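Local coordinates for heme-binding protein A (Haemophilus parasuis 29755, PDB 3TPA), which probably binds glutathione, as a family 5 solute-binding protein of the GbpA group of the Pasteurellaceae, at residues A[306-318]-A[478-490]. The protein carries 1 engineered substitution. Numbering follows the deposited sequence. Where two conformers were deposited one is given.
Sequences YQGGGTVATNPFP and IIPFAHSINYVPL
Thr311 and His483 form the antiparallel hydrogen-bonded pair through which the short strand 310-312 joins the long strand 478-490. Thr311 N gives a bond to His483 O (2.9 Å), and His483 N returns one to Thr311 O. Beyond this pair, Ile485 N bonds to Gly309 O and Ala313 N to Phe481 O.

The His483 imidazole is clamped between two CH-pi contacts: Ala313 CB lies 3.7 Å from the ring centroid, and Pro318 CB covers the opposite face at 4.0 Å. A water 2.6 Å from His483 NE2 accepts a hydrogen bond from Thr314 N, while His483 ND1 is bound to Asn270 O, so polar partners at both nitrogens fix the ring's rotation. A second water accepts from Tyr487 OH and donates to Gly308 O.

Apolar contacts flank the ladder. With its CG anti to the carbonyl carbon (chi1 -64°), Tyr306 brings CZ to 3.6 Å from Ala482 CB; its hydroxyl bonds to Ser364 O. Ile485 CD1 meets Thr311 CG2 at 3.6 Å.

Strand 310-312 forms one edge of a six-stranded mixed sheet, following helix 298-306, whose Val302 touches Val312 and Ala482; strand 261-276 flanks the other side of 478-490, where Phe481 and Ala482 make a classic beta bulge opposite Ala272.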
loop_
_atom_site.group_PDB
_atom_site.type_symbol
_atom_site.label_atom_id
_atom_site.label_comp_id
_atom_site.label_asym_id
_atom_site.label_seq_id
_atom_site.Cartn_x
_atom_site.Cartn_y
_atom_site.Cartn_z
ATOM N N TYR A 306 -10.519 13.740 10.284
ATOM C CA TYR A 306 -9.197 13.142 10.521
ATOM C C TYR A 306 -8.494 13.643 11.777
ATOM O O TYR A 306 -7.423 13.157 12.128
ATOM C CB TYR A 306 -8.286 13.311 9.300
ATOM C CG TYR A 306 -8.790 12.580 8.070
ATOM C CD1 TYR A 306 -8.240 11.369 7.670
ATOM C CD2 TYR A 306 -9.812 13.120 7.301
ATOM C CE1 TYR A 306 -8.718 10.705 6.531
ATOM C CE2 TYR A 306 -10.290 12.479 6.191
ATOM C CZ TYR A 306 -9.745 11.277 5.799
ATOM O OH TYR A 306 -10.247 10.656 4.667
ATOM N N GLN A 307 -9.100 14.621 12.434
ATOM C CA GLN A 307 -8.566 15.161 13.678
ATOM C C GLN A 307 -7.054 15.379 13.612
ATOM O O GLN A 307 -6.318 15.016 14.551
ATOM C CB GLN A 307 -8.919 14.233 14.836
ATOM C CG GLN A 307 -10.417 14.034 15.003
ATOM C CD GLN A 307 -10.757 13.167 16.194
ATOM O OE1 GLN A 307 -10.868 13.654 17.317
ATOM N NE2 GLN A 307 -10.924 11.872 15.955
ATOM N N GLY A 308 -6.604 15.961 12.503
ATOM C CA GLY A 308 -5.206 16.279 12.273
ATOM C C GLY A 308 -4.454 15.235 11.462
ATOM O O GLY A 308 -3.411 15.525 10.873
ATOM N N GLY A 309 -4.975 14.011 11.434
ATOM C CA GLY A 309 -4.290 12.910 10.769
ATOM C C GLY A 309 -4.665 12.743 9.314
ATOM O O GLY A 309 -4.911 11.630 8.847
ATOM N N GLY A 310 -4.691 13.845 8.578
ATOM C CA GLY A 310 -5.074 13.792 7.175
ATOM C C GLY A 310 -4.754 15.089 6.486
ATOM O O GLY A 310 -4.566 16.104 7.139
ATOM N N THR A 311 -4.674 15.056 5.158
ATOM C CA THR A 311 -4.456 16.268 4.393
ATOM C C THR A 311 -5.414 16.345 3.233
ATOM O O THR A 311 -5.788 15.325 2.659
ATOM C CB THR A 311 -3.042 16.326 3.817
ATOM O OG1 THR A 311 -2.906 15.305 2.832
ATOM C CG2 THR A 311 -2.017 16.096 4.902
ATOM N N VAL A 312 -5.793 17.568 2.881
ATOM C CA VAL A 312 -6.682 17.808 1.752
ATOM C C VAL A 312 -6.021 17.347 0.451
ATOM O O VAL A 312 -4.885 17.709 0.174
ATOM C CB VAL A 312 -7.051 19.311 1.658
ATOM C CG1 VAL A 312 -7.716 19.625 0.331
ATOM C CG2 VAL A 312 -7.963 19.700 2.800
ATOM N N ALA A 313 -6.726 16.534 -0.334
ATOM C CA ALA A 313 -6.199 16.059 -1.631
ATOM C C ALA A 313 -6.485 17.056 -2.755
ATOM O O ALA A 313 -7.602 17.568 -2.876
ATOM C CB ALA A 313 -6.788 14.706 -1.987
ATOM N N THR A 314 -5.475 17.330 -3.579
ATOM C CA THR A 314 -5.682 18.131 -4.789
ATOM C C THR A 314 -5.629 17.252 -6.026
ATOM O O THR A 314 -6.330 17.508 -7.011
ATOM C CB THR A 314 -4.637 19.236 -4.916
ATOM O OG1 THR A 314 -3.329 18.655 -4.942
ATOM C CG2 THR A 314 -4.730 20.185 -3.716
ATOM N N ASN A 315 -4.780 16.228 -5.962
ATOM C CA ASN A 315 -4.630 15.206 -7.000
ATOM C C ASN A 315 -5.236 13.898 -6.510
ATOM O O ASN A 315 -5.475 13.731 -5.296
ATOM C CB ASN A 315 -3.144 14.934 -7.250
ATOM C CG ASN A 315 -2.462 16.027 -8.071
ATOM O OD1 ASN A 315 -1.906 15.768 -9.137
ATOM N ND2 ASN A 315 -2.484 17.250 -7.554
ATOM N N PRO A 316 -5.441 12.939 -7.425
ATOM C CA PRO A 316 -5.927 11.623 -6.973
ATOM C C PRO A 316 -4.866 10.768 -6.258
ATOM O O PRO A 316 -5.183 9.655 -5.845
ATOM C CB PRO A 316 -6.351 10.945 -8.278
ATOM C CG PRO A 316 -5.531 11.616 -9.324
ATOM C CD PRO A 316 -5.386 13.031 -8.895
ATOM N N PHE A 317 -3.636 11.272 -6.153
ATOM C CA PHE A 317 -2.587 10.642 -5.375
ATOM C C PHE A 317 -1.707 11.719 -4.749
ATOM O O PHE A 317 -1.623 12.818 -5.280
ATOM C CB PHE A 317 -1.754 9.659 -6.213
ATOM C CG PHE A 317 -1.513 10.098 -7.635
ATOM C CD1 PHE A 317 -0.727 11.199 -7.918
ATOM C CD2 PHE A 317 -2.060 9.387 -8.692
ATOM C CE1 PHE A 317 -0.494 11.586 -9.238
ATOM C CE2 PHE A 317 -1.832 9.772 -10.007
ATOM C CZ PHE A 317 -1.052 10.875 -10.278
ATOM N N PRO A 318 -1.066 11.420 -3.607
ATOM C CA PRO A 318 -0.236 12.431 -2.930
ATOM C C PRO A 318 1.047 12.753 -3.700
ATOM O O PRO A 318 1.400 12.058 -4.659
ATOM C CB PRO A 318 0.099 11.770 -1.584
ATOM C CG PRO A 318 0.068 10.313 -1.885
ATOM C CD PRO A 318 -1.061 10.138 -2.887
ATOM N N ILE A 478 -15.104 11.559 -9.776
ATOM C CA ILE A 478 -15.117 11.429 -8.326
ATOM C C ILE A 478 -14.583 12.739 -7.792
ATOM O O ILE A 478 -13.963 13.506 -8.526
ATOM C CB ILE A 478 -14.240 10.273 -7.789
ATOM C CG1 ILE A 478 -12.747 10.532 -8.032
ATOM C CG2 ILE A 478 -14.672 8.896 -8.387
ATOM C CD1 ILE A 478 -11.856 9.451 -7.405
ATOM N N ILE A 479 -14.838 13.001 -6.518
ATOM C CA ILE A 479 -14.354 14.206 -5.865
ATOM C C ILE A 479 -13.332 13.789 -4.819
ATOM O O ILE A 479 -13.697 13.381 -3.722
ATOM C CB ILE A 479 -15.519 14.941 -5.179
ATOM C CG1 ILE A 479 -16.605 15.309 -6.198
ATOM C CG2 ILE A 479 -15.031 16.187 -4.443
ATOM C CD1 ILE A 479 -17.954 15.633 -5.592
ATOM N N PRO A 480 -12.037 13.877 -5.154
ATOM C CA PRO A 480 -11.012 13.583 -4.147
ATOM C C PRO A 480 -11.102 14.586 -3.013
ATOM O O PRO A 480 -11.305 15.764 -3.284
ATOM C CB PRO A 480 -9.703 13.804 -4.916
ATOM C CG PRO A 480 -10.089 13.543 -6.383
ATOM C CD PRO A 480 -11.436 14.213 -6.460
ATOM N N PHE A 481 -10.971 14.140 -1.767
ATOM C CA PHE A 481 -10.887 15.099 -0.665
ATOM C C PHE A 481 -9.751 14.910 0.358
ATOM O O PHE A 481 -9.357 15.872 1.005
ATOM C CB PHE A 481 -12.246 15.266 0.042
ATOM C CG PHE A 481 -12.762 14.010 0.715
ATOM C CD1 PHE A 481 -12.292 13.633 1.969
ATOM C CD2 PHE A 481 -13.750 13.231 0.103
ATOM C CE1 PHE A 481 -12.770 12.484 2.600
ATOM C CE2 PHE A 481 -14.248 12.079 0.728
ATOM C CZ PHE A 481 -13.744 11.703 1.983
ATOM N N ALA A 482 -9.220 13.699 0.520
ATOM C CA ALA A 482 -8.183 13.512 1.535
ATOM C C ALA A 482 -7.202 12.394 1.241
ATOM O O ALA A 482 -7.530 11.398 0.574
ATOM C CB ALA A 482 -8.814 13.273 2.899
ATOM N N HIS A 483 -5.990 12.583 1.738
ATOM C CA HIS A 483 -5.069 11.488 1.945
ATOM C C HIS A 483 -4.904 11.349 3.457
ATOM O O HIS A 483 -4.909 12.344 4.180
ATOM C CB HIS A 483 -3.702 11.798 1.337
ATOM C CG HIS A 483 -3.763 12.307 -0.073
ATOM N ND1 HIS A 483 -4.161 11.519 -1.123
ATOM C CD2 HIS A 483 -3.470 13.519 -0.590
ATOM C CE1 HIS A 483 -4.102 12.223 -2.246
ATOM N NE2 HIS A 483 -3.682 13.435 -1.951
ATOM N N SER A 484 -4.769 10.128 3.954
ATOM C CA SER A 484 -4.554 9.991 5.396
ATOM C C SER A 484 -3.085 10.279 5.676
ATOM O O SER A 484 -2.255 10.266 4.758
ATOM C CB SER A 484 -4.926 8.590 5.876
ATOM O OG SER A 484 -3.911 7.662 5.515
ATOM N N ILE A 485 -2.771 10.571 6.933
ATOM C CA ILE A 485 -1.382 10.700 7.353
ATOM C C ILE A 485 -0.964 9.498 8.185
ATOM O O ILE A 485 -1.684 9.088 9.088
ATOM C CB ILE A 485 -1.155 11.963 8.185
ATOM C CG1 ILE A 485 -1.267 13.203 7.304
ATOM C CG2 ILE A 485 0.226 11.910 8.843
ATOM C CD1 ILE A 485 -1.194 14.514 8.056
ATOM N N ASN A 486 0.198 8.925 7.883
ATOM C CA ASN A 486 0.714 7.834 8.700
ATOM C C ASN A 486 1.665 8.374 9.748
ATOM O O ASN A 486 2.463 9.273 9.470
ATOM C CB ASN A 486 1.440 6.795 7.843
ATOM C CG ASN A 486 0.485 5.954 7.004
ATOM O OD1 ASN A 486 -0.569 5.520 7.479
ATOM N ND2 ASN A 486 0.859 5.709 5.757
ATOM N N TYR A 487 1.593 7.809 10.943
ATOM C CA TYR A 487 2.474 8.219 12.025
ATOM C C TYR A 487 3.348 7.082 12.496
ATOM O O TYR A 487 2.890 5.958 12.647
ATOM C CB TYR A 487 1.654 8.718 13.214
ATOM C CG TYR A 487 0.858 9.959 12.927
ATOM C CD1 TYR A 487 1.486 11.187 12.806
ATOM C CD2 TYR A 487 -0.517 9.902 12.771
ATOM C CE1 TYR A 487 0.765 12.336 12.535
ATOM C CE2 TYR A 487 -1.259 11.060 12.501
ATOM C CZ TYR A 487 -0.606 12.270 12.398
ATOM O OH TYR A 487 -1.307 13.424 12.129
ATOM N N VAL A 488 4.614 7.383 12.736
ATOM C CA VAL A 488 5.487 6.469 13.467
ATOM C C VAL A 488 6.046 7.196 14.698
ATOM O O VAL A 488 6.986 7.994 14.601
ATOM C CB VAL A 488 6.637 5.926 12.608
ATOM C CG1 VAL A 488 7.593 5.109 13.458
ATOM C CG2 VAL A 488 6.113 5.067 11.457
ATOM N N PRO A 489 5.445 6.938 15.868
ATOM C CA PRO A 489 5.930 7.570 17.103
ATOM C C PRO A 489 7.163 6.840 17.631
ATOM O O PRO A 489 7.095 5.653 17.946
ATOM C CB PRO A 489 4.747 7.403 18.070
ATOM C CG PRO A 489 3.572 6.929 17.208
ATOM C CD PRO A 489 4.211 6.168 16.094
ATOM N N LEU A 490 8.281 7.548 17.720
ATOM C CA LEU A 490 9.526 6.955 18.183
ATOM C C LEU A 490 9.998 7.546 19.501
ATOM O O LEU A 490 9.822 8.732 19.755
ATOM C CB LEU A 490 10.636 7.200 17.166
ATOM C CG LEU A 490 10.504 6.643 15.764
ATOM C CD1 LEU A 490 11.624 7.201 14.909
ATOM C CD2 LEU A 490 10.533 5.127 15.809
HETATM O O HOH W 1 -0.236 15.652 11.646
HETATM O O HOH W 2 -3.204 15.486 -3.468
#